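Local coordinates for protein tyrosine--tRNA ligase (Pyrococcus horikoshii, PDB 2CYC) that catalyses the ATP-dependent activation of tyrosine and its transfer to the acceptor end of tRNA(Tyr), as a homodimeric class I aminoacyl-tRNA synthetase, at residues M171-I183 and I196-I209. Sequence-based numbering, arbitrary orientation.
Sequences MQVADIFYQGVTI and IAIEVAQKLRYHPI. With TYR (tyrosine), chain C.
Phe-177 packs against Ala-197, Ala-201, Leu-204, His-207 and Ile-209, joining helix 164-178 to helix 191-200 and the chain after it in the class I synthetase catalytic domain, a Rossmann-like fold. The axes of 171-178 and 196-200 approach to 10.0 Å at 57°. No direct hydrogen bond crosses; the contact is mainly apolar packing, with one water placed to donate to Phe-177 O or Pro-208 O. Followed outward, Phe-177 CB meets His-207 O at 3.2 Å. With CG anti to the carbonyl carbon (chi1 -65°), the ring offers one face to Leu-204 CD2, a CH-pi contact 3.4 Å from the centroid and 20° off the normal. That methyl is nearest to CG and also covers CD1 and CD2. CD1 further approaches Ile-209 CG1, CE1 touches Ala-201 CB at 3.7 Å, and CE2 meets the methyl of Ala-197. CZ ends 3.2 Å from Ala-197 O, which sits at the ring edge near its plane.

One turn earlier, Val-173 CG1 rests on Ala-197 CA. Farther along, Tyr-178 CD1 lies over one face of the His-207 imidazole, the rings meeting obliquely; their polar ends bond outside, Tyr-178 OH to Asp-129 and His-207 ND1 to Thr-133. A Schellman motif closes the helix: Gly-180 has positive phi, Val-181 N bonds Ile-176 O and Gly-180 N bonds Phe-177 O. Away from this interface the same helix binds substrate tyrosine: Gln-172 OE1 accepts from its amino N, and Asp-175 OD2 takes its phenol OH in a very short 2.5 Å hydrogen bond.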
ATOM      1  N   MET A 171       2.625   7.014   0.649  1.00 19.64           N
ATOM      2  CA  MET A 171       3.930   7.055   1.298  1.00 18.89           C
ATOM      3  C   MET A 171       4.368   8.519   1.441  1.00 18.06           C
ATOM      4  O   MET A 171       4.968   8.896   2.450  1.00 18.08           O
ATOM      5  CB  MET A 171       4.966   6.289   0.467  1.00 16.59           C
ATOM      6  CG  MET A 171       4.839   4.774   0.526  1.00 15.83           C
ATOM      7  SD  MET A 171       5.848   3.988  -0.758  1.00 19.51           S
ATOM      8  CE  MET A 171       7.523   4.484  -0.226  1.00 15.91           C
ATOM      9  N   GLN A 172       4.065   9.341   0.437  1.00 14.55           N
ATOM     10  CA  GLN A 172       4.450  10.752   0.481  1.00 19.44           C
ATOM     11  C   GLN A 172       3.722  11.445   1.622  1.00 20.60           C
ATOM     12  O   GLN A 172       4.313  12.263   2.335  1.00 16.11           O
ATOM     13  CB  GLN A 172       4.144  11.471  -0.848  1.00 14.77           C
ATOM     14  CG  GLN A 172       4.641  12.946  -0.887  1.00 12.74           C
ATOM     15  CD  GLN A 172       4.889  13.465  -2.302  1.00 15.13           C
ATOM     16  OE1 GLN A 172       5.069  12.680  -3.230  1.00 13.11           O
ATOM     17  NE2 GLN A 172       4.929  14.795  -2.465  1.00  8.92           N
ATOM     18  N   VAL A 173       2.446  11.122   1.803  1.00 13.02           N
ATOM     19  CA  VAL A 173       1.702  11.735   2.896  1.00 16.54           C
ATOM     20  C   VAL A 173       2.253  11.253   4.244  1.00 17.22           C
ATOM     21  O   VAL A 173       2.446  12.050   5.166  1.00 17.66           O
ATOM     22  CB  VAL A 173       0.198  11.417   2.780  1.00 17.59           C
ATOM     23  CG1 VAL A 173      -0.546  11.896   4.011  1.00 10.97           C
ATOM     24  CG2 VAL A 173      -0.362  12.098   1.534  1.00 14.29           C
ATOM     25  N   ALA A 174       2.520   9.951   4.345  1.00 15.83           N
ATOM     26  CA  ALA A 174       3.067   9.357   5.568  1.00 16.10           C
ATOM     27  C   ALA A 174       4.435   9.951   5.914  1.00 16.49           C
ATOM     28  O   ALA A 174       4.756  10.161   7.088  1.00 15.26           O
ATOM     29  CB  ALA A 174       3.174   7.827   5.409  1.00 10.45           C
ATOM     30  N   ASP A 175       5.235  10.226   4.888  1.00 14.88           N
ATOM     31  CA  ASP A 175       6.550  10.819   5.094  1.00 17.49           C
ATOM     32  C   ASP A 175       6.415  12.108   5.889  1.00 22.65           C
ATOM     33  O   ASP A 175       7.282  12.448   6.700  1.00 14.83           O
ATOM     34  CB  ASP A 175       7.221  11.163   3.760  1.00 19.14           C
ATOM     35  CG  ASP A 175       7.563   9.944   2.942  1.00 17.71           C
ATOM     36  OD1 ASP A 175       7.706   8.853   3.529  1.00 17.86           O
ATOM     37  OD2 ASP A 175       7.706  10.091   1.715  1.00 18.01           O
ATOM     38  N   ILE A 176       5.332  12.836   5.634  1.00 15.39           N
ATOM     39  CA  ILE A 176       5.106  14.094   6.323  1.00 17.66           C
ATOM     40  C   ILE A 176       4.832  13.888   7.810  1.00 15.67           C
ATOM     41  O   ILE A 176       5.502  14.468   8.671  1.00 17.26           O
ATOM     42  CB  ILE A 176       3.922  14.880   5.676  1.00 22.69           C
ATOM     43  CG1 ILE A 176       4.355  15.419   4.305  1.00 18.51           C
ATOM     44  CG2 ILE A 176       3.465  16.013   6.606  1.00 15.24           C
ATOM     45  CD1 ILE A 176       3.223  15.973   3.450  1.00 10.78           C
ATOM     46  N   PHE A 177       3.860  13.044   8.118  1.00 16.65           N
ATOM     47  CA  PHE A 177       3.502  12.825   9.509  1.00 21.17           C
ATOM     48  C   PHE A 177       4.526  12.062  10.321  1.00 19.69           C
ATOM     49  O   PHE A 177       4.738  12.371  11.487  1.00 19.61           O
ATOM     50  CB  PHE A 177       2.125  12.168   9.570  1.00 16.57           C
ATOM     51  CG  PHE A 177       1.042  13.066   9.058  1.00 19.82           C
ATOM     52  CD1 PHE A 177       0.587  14.136   9.836  1.00 22.06           C
ATOM     53  CD2 PHE A 177       0.560  12.925   7.763  1.00 15.70           C
ATOM     54  CE1 PHE A 177      -0.328  15.060   9.322  1.00 23.44           C
ATOM     55  CE2 PHE A 177      -0.358  13.846   7.235  1.00 16.54           C
ATOM     56  CZ  PHE A 177      -0.800  14.917   8.018  1.00 18.58           C
ATOM     57  N   TYR A 178       5.193  11.095   9.698  1.00 17.88           N
ATOM     58  CA  TYR A 178       6.191  10.319  10.414  1.00 19.66           C
ATOM     59  C   TYR A 178       7.373  11.172  10.879  1.00 20.55           C
ATOM     60  O   TYR A 178       7.929  10.931  11.947  1.00 19.99           O
ATOM     61  CB  TYR A 178       6.715   9.183   9.546  1.00 21.96           C
ATOM     62  CG  TYR A 178       7.499   8.175  10.345  1.00 20.14           C
ATOM     63  CD1 TYR A 178       6.844   7.217  11.120  1.00 21.07           C
ATOM     64  CD2 TYR A 178       8.892   8.189  10.344  1.00 17.40           C
ATOM     65  CE1 TYR A 178       7.558   6.293  11.868  1.00 20.80           C
ATOM     66  CE2 TYR A 178       9.616   7.274  11.087  1.00 23.63           C
ATOM     67  CZ  TYR A 178       8.940   6.326  11.842  1.00 24.52           C
ATOM     68  OH  TYR A 178       9.649   5.391  12.545  1.00 27.70           O
ATOM     69  N   GLN A 179       7.762  12.161  10.078  1.00 16.99           N
ATOM     70  CA  GLN A 179       8.879  13.035  10.435  1.00 15.53           C
ATOM     71  C   GLN A 179       8.420  14.277  11.218  1.00 16.47           C
ATOM     72  O   GLN A 179       9.232  15.146  11.529  1.00 21.48           O
ATOM     73  CB  GLN A 179       9.626  13.483   9.168  1.00 19.51           C
ATOM     74  CG  GLN A 179      10.076  12.334   8.259  1.00 15.51           C
ATOM     75  CD  GLN A 179      10.755  12.820   6.990  1.00 22.39           C
ATOM     76  OE1 GLN A 179      11.969  13.070   6.963  1.00 20.91           O
ATOM     77  NE2 GLN A 179       9.970  12.970   5.930  1.00 17.75           N
ATOM     78  N   GLY A 180       7.126  14.352  11.526  1.00 13.71           N
ATOM     79  CA  GLY A 180       6.582  15.490  12.256  1.00 14.07           C
ATOM     80  C   GLY A 180       6.663  16.792  11.471  1.00 17.71           C
ATOM     81  O   GLY A 180       6.820  17.867  12.049  1.00 16.45           O
ATOM     82  N   VAL A 181       6.538  16.707  10.150  1.00 16.98           N
ATOM     83  CA  VAL A 181       6.630  17.894   9.302  1.00 17.58           C
ATOM     84  C   VAL A 181       5.452  18.873   9.431  1.00 19.99           C
ATOM     85  O   VAL A 181       4.298  18.498   9.224  1.00 16.80           O
ATOM     86  CB  VAL A 181       6.801  17.473   7.815  1.00 22.16           C
ATOM     87  CG1 VAL A 181       6.811  18.691   6.916  1.00 15.09           C
ATOM     88  CG2 VAL A 181       8.101  16.690   7.650  1.00 12.46           C
ATOM     89  N   THR A 182       5.746  20.126   9.792  1.00 19.15           N
ATOM     90  CA  THR A 182       4.706  21.152   9.927  1.00 16.89           C
ATOM     91  C   THR A 182       4.801  22.152   8.773  1.00 19.71           C
ATOM     92  O   THR A 182       3.882  22.935   8.539  1.00 17.08           O
ATOM     93  CB  THR A 182       4.810  21.917  11.286  1.00 16.67           C
ATOM     94  OG1 THR A 182       6.155  22.366  11.486  1.00 15.45           O
ATOM     95  CG2 THR A 182       4.390  21.017  12.450  1.00 17.56           C
ATOM     96  N   ILE A 183       5.934  22.137   8.074  1.00 16.18           N
ATOM     97  CA  ILE A 183       6.134  22.999   6.907  1.00 14.52           C
ATOM     98  C   ILE A 183       6.428  22.052   5.738  1.00 18.56           C
ATOM     99  O   ILE A 183       7.586  21.694   5.489  1.00 14.86           O
ATOM    100  CB  ILE A 183       7.339  23.976   7.088  1.00 14.30           C
ATOM    101  CG1 ILE A 183       7.119  24.882   8.308  1.00 16.30           C
ATOM    102  CG2 ILE A 183       7.528  24.823   5.821  1.00  8.24           C
ATOM    103  CD1 ILE A 183       5.868  25.755   8.249  1.00 20.63           C
ATOM    104  N   ILE A 196      -4.273  16.322   0.635  1.00 21.33           N
ATOM    105  CA  ILE A 196      -4.714  15.108   1.316  1.00 19.68           C
ATOM    106  C   ILE A 196      -4.141  15.106   2.742  1.00 20.06           C
ATOM    107  O   ILE A 196      -4.844  14.819   3.708  1.00 22.06           O
ATOM    108  CB  ILE A 196      -4.246  13.850   0.557  1.00 20.65           C
ATOM    109  CG1 ILE A 196      -4.969  13.759  -0.797  1.00 20.49           C
ATOM    110  CG2 ILE A 196      -4.523  12.613   1.393  1.00 17.15           C
ATOM    111  CD1 ILE A 196      -4.374  12.734  -1.761  1.00 18.24           C
ATOM    112  N   ALA A 197      -2.864  15.449   2.866  1.00 17.10           N
ATOM    113  CA  ALA A 197      -2.218  15.499   4.169  1.00 17.67           C
ATOM    114  C   ALA A 197      -3.004  16.409   5.121  1.00 20.10           C
ATOM    115  O   ALA A 197      -3.236  16.068   6.275  1.00 17.65           O
ATOM    116  CB  ALA A 197      -0.791  16.011   4.019  1.00 13.07           C
ATOM    117  N   ILE A 198      -3.414  17.570   4.629  1.00 18.33           N
ATOM    118  CA  ILE A 198      -4.158  18.504   5.449  1.00 21.08           C
ATOM    119  C   ILE A 198      -5.522  17.938   5.826  1.00 23.37           C
ATOM    120  O   ILE A 198      -5.961  18.102   6.963  1.00 21.48           O
ATOM    121  CB  ILE A 198      -4.288  19.861   4.726  1.00 20.75           C
ATOM    122  CG1 ILE A 198      -2.915  20.540   4.703  1.00 19.85           C
ATOM    123  CG2 ILE A 198      -5.298  20.747   5.421  1.00 19.62           C
ATOM    124  CD1 ILE A 198      -2.818  21.737   3.755  1.00 21.11           C
ATOM    125  N   GLU A 199      -6.175  17.255   4.888  1.00 22.72           N
ATOM    126  CA  GLU A 199      -7.482  16.629   5.141  1.00 25.57           C
ATOM    127  C   GLU A 199      -7.456  15.515   6.208  1.00 27.38           C
ATOM    128  O   GLU A 199      -8.372  15.413   7.024  1.00 26.08           O
ATOM    129  CB  GLU A 199      -8.046  16.027   3.848  1.00 29.97           C
ATOM    130  CG  GLU A 199      -8.862  16.982   2.987  1.00 39.89           C
ATOM    131  CD  GLU A 199      -9.193  16.393   1.621  1.00 44.26           C
ATOM    132  OE1 GLU A 199      -9.443  15.169   1.539  1.00 41.63           O
ATOM    133  OE2 GLU A 199      -9.214  17.159   0.630  1.00 47.05           O
ATOM    134  N   VAL A 200      -6.417  14.680   6.205  1.00 20.89           N
ATOM    135  CA  VAL A 200      -6.350  13.580   7.168  1.00 22.98           C
ATOM    136  C   VAL A 200      -5.578  13.865   8.455  1.00 21.00           C
ATOM    137  O   VAL A 200      -5.601  13.048   9.378  1.00 18.90           O
ATOM    138  CB  VAL A 200      -5.711  12.313   6.529  1.00 25.28           C
ATOM    139  CG1 VAL A 200      -6.443  11.947   5.222  1.00 19.95           C
ATOM    140  CG2 VAL A 200      -4.209  12.556   6.272  1.00 19.94           C
ATOM    141  N   ALA A 201      -4.899  15.010   8.521  1.00 16.26           N
ATOM    142  CA  ALA A 201      -4.068  15.339   9.688  1.00 20.90           C
ATOM    143  C   ALA A 201      -4.660  15.056  11.065  1.00 23.60           C
ATOM    144  O   ALA A 201      -4.024  14.419  11.908  1.00 22.95           O
ATOM    145  CB  ALA A 201      -3.631  16.804   9.626  1.00 13.49           C
ATOM    146  N   GLN A 202      -5.870  15.546  11.299  1.00 18.98           N
ATOM    147  CA  GLN A 202      -6.497  15.381  12.592  1.00 21.81           C
ATOM    148  C   GLN A 202      -7.187  14.046  12.817  1.00 23.98           C
ATOM    149  O   GLN A 202      -7.710  13.791  13.897  1.00 24.10           O
ATOM    150  CB  GLN A 202      -7.455  16.545  12.828  1.00 27.96           C
ATOM    151  CG  GLN A 202      -6.717  17.883  12.848  1.00 26.34           C
ATOM    152  CD  GLN A 202      -7.620  19.068  13.137  1.00 37.63           C
ATOM    153  OE1 GLN A 202      -7.241  19.979  13.866  1.00 42.40           O
ATOM    154  NE2 GLN A 202      -8.808  19.069  12.556  1.00 35.33           N
ATOM    155  N   LYS A 203      -7.164  13.184  11.805  1.00 22.19           N
ATOM    156  CA  LYS A 203      -7.778  11.865  11.924  1.00 23.27           C
ATOM    157  C   LYS A 203      -6.745  10.781  12.226  1.00 25.03           C
ATOM    158  O   LYS A 203      -7.108   9.647  12.538  1.00 26.00           O
ATOM    159  CB  LYS A 203      -8.493  11.495  10.629  1.00 23.13           C
ATOM    160  CG  LYS A 203      -9.474  12.542  10.145  1.00 24.10           C
ATOM    161  CD  LYS A 203     -10.153  12.081   8.867  1.00 31.71           C
ATOM    162  CE  LYS A 203     -11.060  13.162   8.305  1.00 36.50           C
ATOM    163  NZ  LYS A 203     -11.781  12.671   7.104  1.00 44.05           N
ATOM    164  N   LEU A 204      -5.463  11.129  12.115  1.00 20.17           N
ATOM    165  CA  LEU A 204      -4.366  10.178  12.345  1.00 22.49           C
ATOM    166  C   LEU A 204      -4.227   9.698  13.784  1.00 22.12           C
ATOM    167  O   LEU A 204      -4.308  10.485  14.733  1.00 24.44           O
ATOM    168  CB  LEU A 204      -3.050  10.797  11.878  1.00 15.30           C
ATOM    169  CG  LEU A 204      -2.641  10.441  10.450  1.00 29.80           C
ATOM    170  CD1 LEU A 204      -3.829  10.471   9.506  1.00 22.95           C
ATOM    171  CD2 LEU A 204      -1.559  11.378  10.006  1.00 18.42           C
ATOM    172  N   ARG A 205      -3.995   8.401  13.940  1.00 23.25           N
ATOM    173  CA  ARG A 205      -3.868   7.821  15.267  1.00 26.54           C
ATOM    174  C   ARG A 205      -2.436   7.611  15.743  1.00 23.52           C
ATOM    175  O   ARG A 205      -2.148   7.796  16.919  1.00 27.37           O
ATOM    176  CB  ARG A 205      -4.599   6.477  15.340  1.00 24.54           C
ATOM    177  CG  ARG A 205      -4.845   6.028  16.770  1.00 47.92           C
ATOM    178  CD  ARG A 205      -5.123   4.533  16.875  1.00 55.63           C
ATOM    179  NE  ARG A 205      -5.901   4.204  18.067  1.00 67.00           N
ATOM    180  CZ  ARG A 205      -7.182   4.527  18.233  1.00 71.40           C
ATOM    181  NH1 ARG A 205      -7.832   5.187  17.281  1.00 74.41           N
ATOM    182  NH2 ARG A 205      -7.818   4.189  19.348  1.00 76.08           N
ATOM    183  N   TYR A 206      -1.532   7.230  14.848  1.00 25.37           N
ATOM    184  CA  TYR A 206      -0.162   6.963  15.275  1.00 18.12           C
ATOM    185  C   TYR A 206       0.823   8.103  15.095  1.00 23.11           C
ATOM    186  O   TYR A 206       1.713   8.296  15.931  1.00 20.48           O
ATOM    187  CB  TYR A 206       0.350   5.701  14.583  1.00 19.97           C
ATOM    188  CG  TYR A 206      -0.581   4.532  14.800  1.00 21.35           C
ATOM    189  CD1 TYR A 206      -1.554   4.213  13.861  1.00 17.33           C
ATOM    190  CD2 TYR A 206      -0.529   3.784  15.983  1.00 23.54           C
ATOM    191  CE1 TYR A 206      -2.460   3.181  14.081  1.00 19.11           C
ATOM    192  CE2 TYR A 206      -1.438   2.746  16.219  1.00 19.24           C
ATOM    193  CZ  TYR A 206      -2.398   2.453  15.264  1.00 22.79           C
ATOM    194  OH  TYR A 206      -3.294   1.435  15.485  1.00 19.95           O
ATOM    195  N   HIS A 207       0.683   8.861  14.015  1.00 18.81           N
ATOM    196  CA  HIS A 207       1.591   9.979  13.829  1.00 20.47           C
ATOM    197  C   HIS A 207       0.959  11.342  13.589  1.00 20.40           C
ATOM    198  O   HIS A 207       1.341  12.069  12.676  1.00 18.24           O
ATOM    199  CB  HIS A 207       2.627   9.660  12.748  1.00 21.45           C
ATOM    200  CG  HIS A 207       3.614   8.620  13.175  1.00 18.61           C
ATOM    201  ND1 HIS A 207       3.392   7.270  13.007  1.00 20.23           N
ATOM    202  CD2 HIS A 207       4.777   8.727  13.861  1.00 17.35           C
ATOM    203  CE1 HIS A 207       4.375   6.589  13.571  1.00 17.50           C
ATOM    204  NE2 HIS A 207       5.228   7.451  14.098  1.00 20.69           N
ATOM    205  N   PRO A 208      -0.045  11.697  14.400  1.00 21.56           N
ATOM    206  CA  PRO A 208      -0.629  13.022  14.180  1.00 21.29           C
ATOM    207  C   PRO A 208       0.426  14.005  14.704  1.00 22.27           C
ATOM    208  O   PRO A 208       1.392  13.596  15.336  1.00 22.83           O
ATOM    209  CB  PRO A 208      -1.878  13.008  15.062  1.00 21.80           C
ATOM    210  CG  PRO A 208      -1.479  12.084  16.205  1.00 21.10           C
ATOM    211  CD  PRO A 208      -0.764  10.957  15.456  1.00 19.76           C
ATOM    212  N   ILE A 209       0.261  15.286  14.420  1.00 23.07           N
ATOM    213  CA  ILE A 209       1.195  16.287  14.910  1.00 23.83           C
ATOM    214  C   ILE A 209       0.481  16.902  16.113  1.00 26.27           C
ATOM    215  O   ILE A 209      -0.507  17.620  15.957  1.00 24.95           O
ATOM    216  CB  ILE A 209       1.473  17.354  13.831  1.00 27.88           C
ATOM    217  CG1 ILE A 209       2.097  16.673  12.603  1.00 28.36           C
ATOM    218  CG2 ILE A 209       2.388  18.442  14.393  1.00 22.31           C
ATOM    219  CD1 ILE A 209       2.389  17.591  11.445  1.00 31.26           C
TER
HETATM  220  N   TYR C 701       6.826  13.140  -5.483  1.00 14.73           N
HETATM  221  CA  TYR C 701       8.040  14.007  -5.407  1.00 22.87           C
HETATM  222  C   TYR C 701       8.557  14.326  -6.809  1.00 25.66           C
HETATM  223  O   TYR C 701       8.051  13.720  -7.778  1.00 26.49           O
HETATM  224  CB  TYR C 701       9.139  13.307  -4.591  1.00 14.73           C
HETATM  225  CG  TYR C 701       8.767  13.087  -3.138  1.00 17.44           C
HETATM  226  CD1 TYR C 701       8.489  14.164  -2.296  1.00 14.90           C
HETATM  227  CD2 TYR C 701       8.694  11.798  -2.602  1.00 17.69           C
HETATM  228  CE1 TYR C 701       8.140  13.961  -0.949  1.00 16.73           C
HETATM  229  CE2 TYR C 701       8.358  11.587  -1.265  1.00 16.39           C
HETATM  230  CZ  TYR C 701       8.078  12.667  -0.445  1.00 16.40           C
HETATM  231  OH  TYR C 701       7.732  12.446   0.877  1.00 16.00           O
HETATM  232  OXT TYR C 701       9.464  15.173  -6.920  1.00 26.11           O
HETATM  233  O   HOH W   1       3.885  13.527  13.913  1.00 29.54           O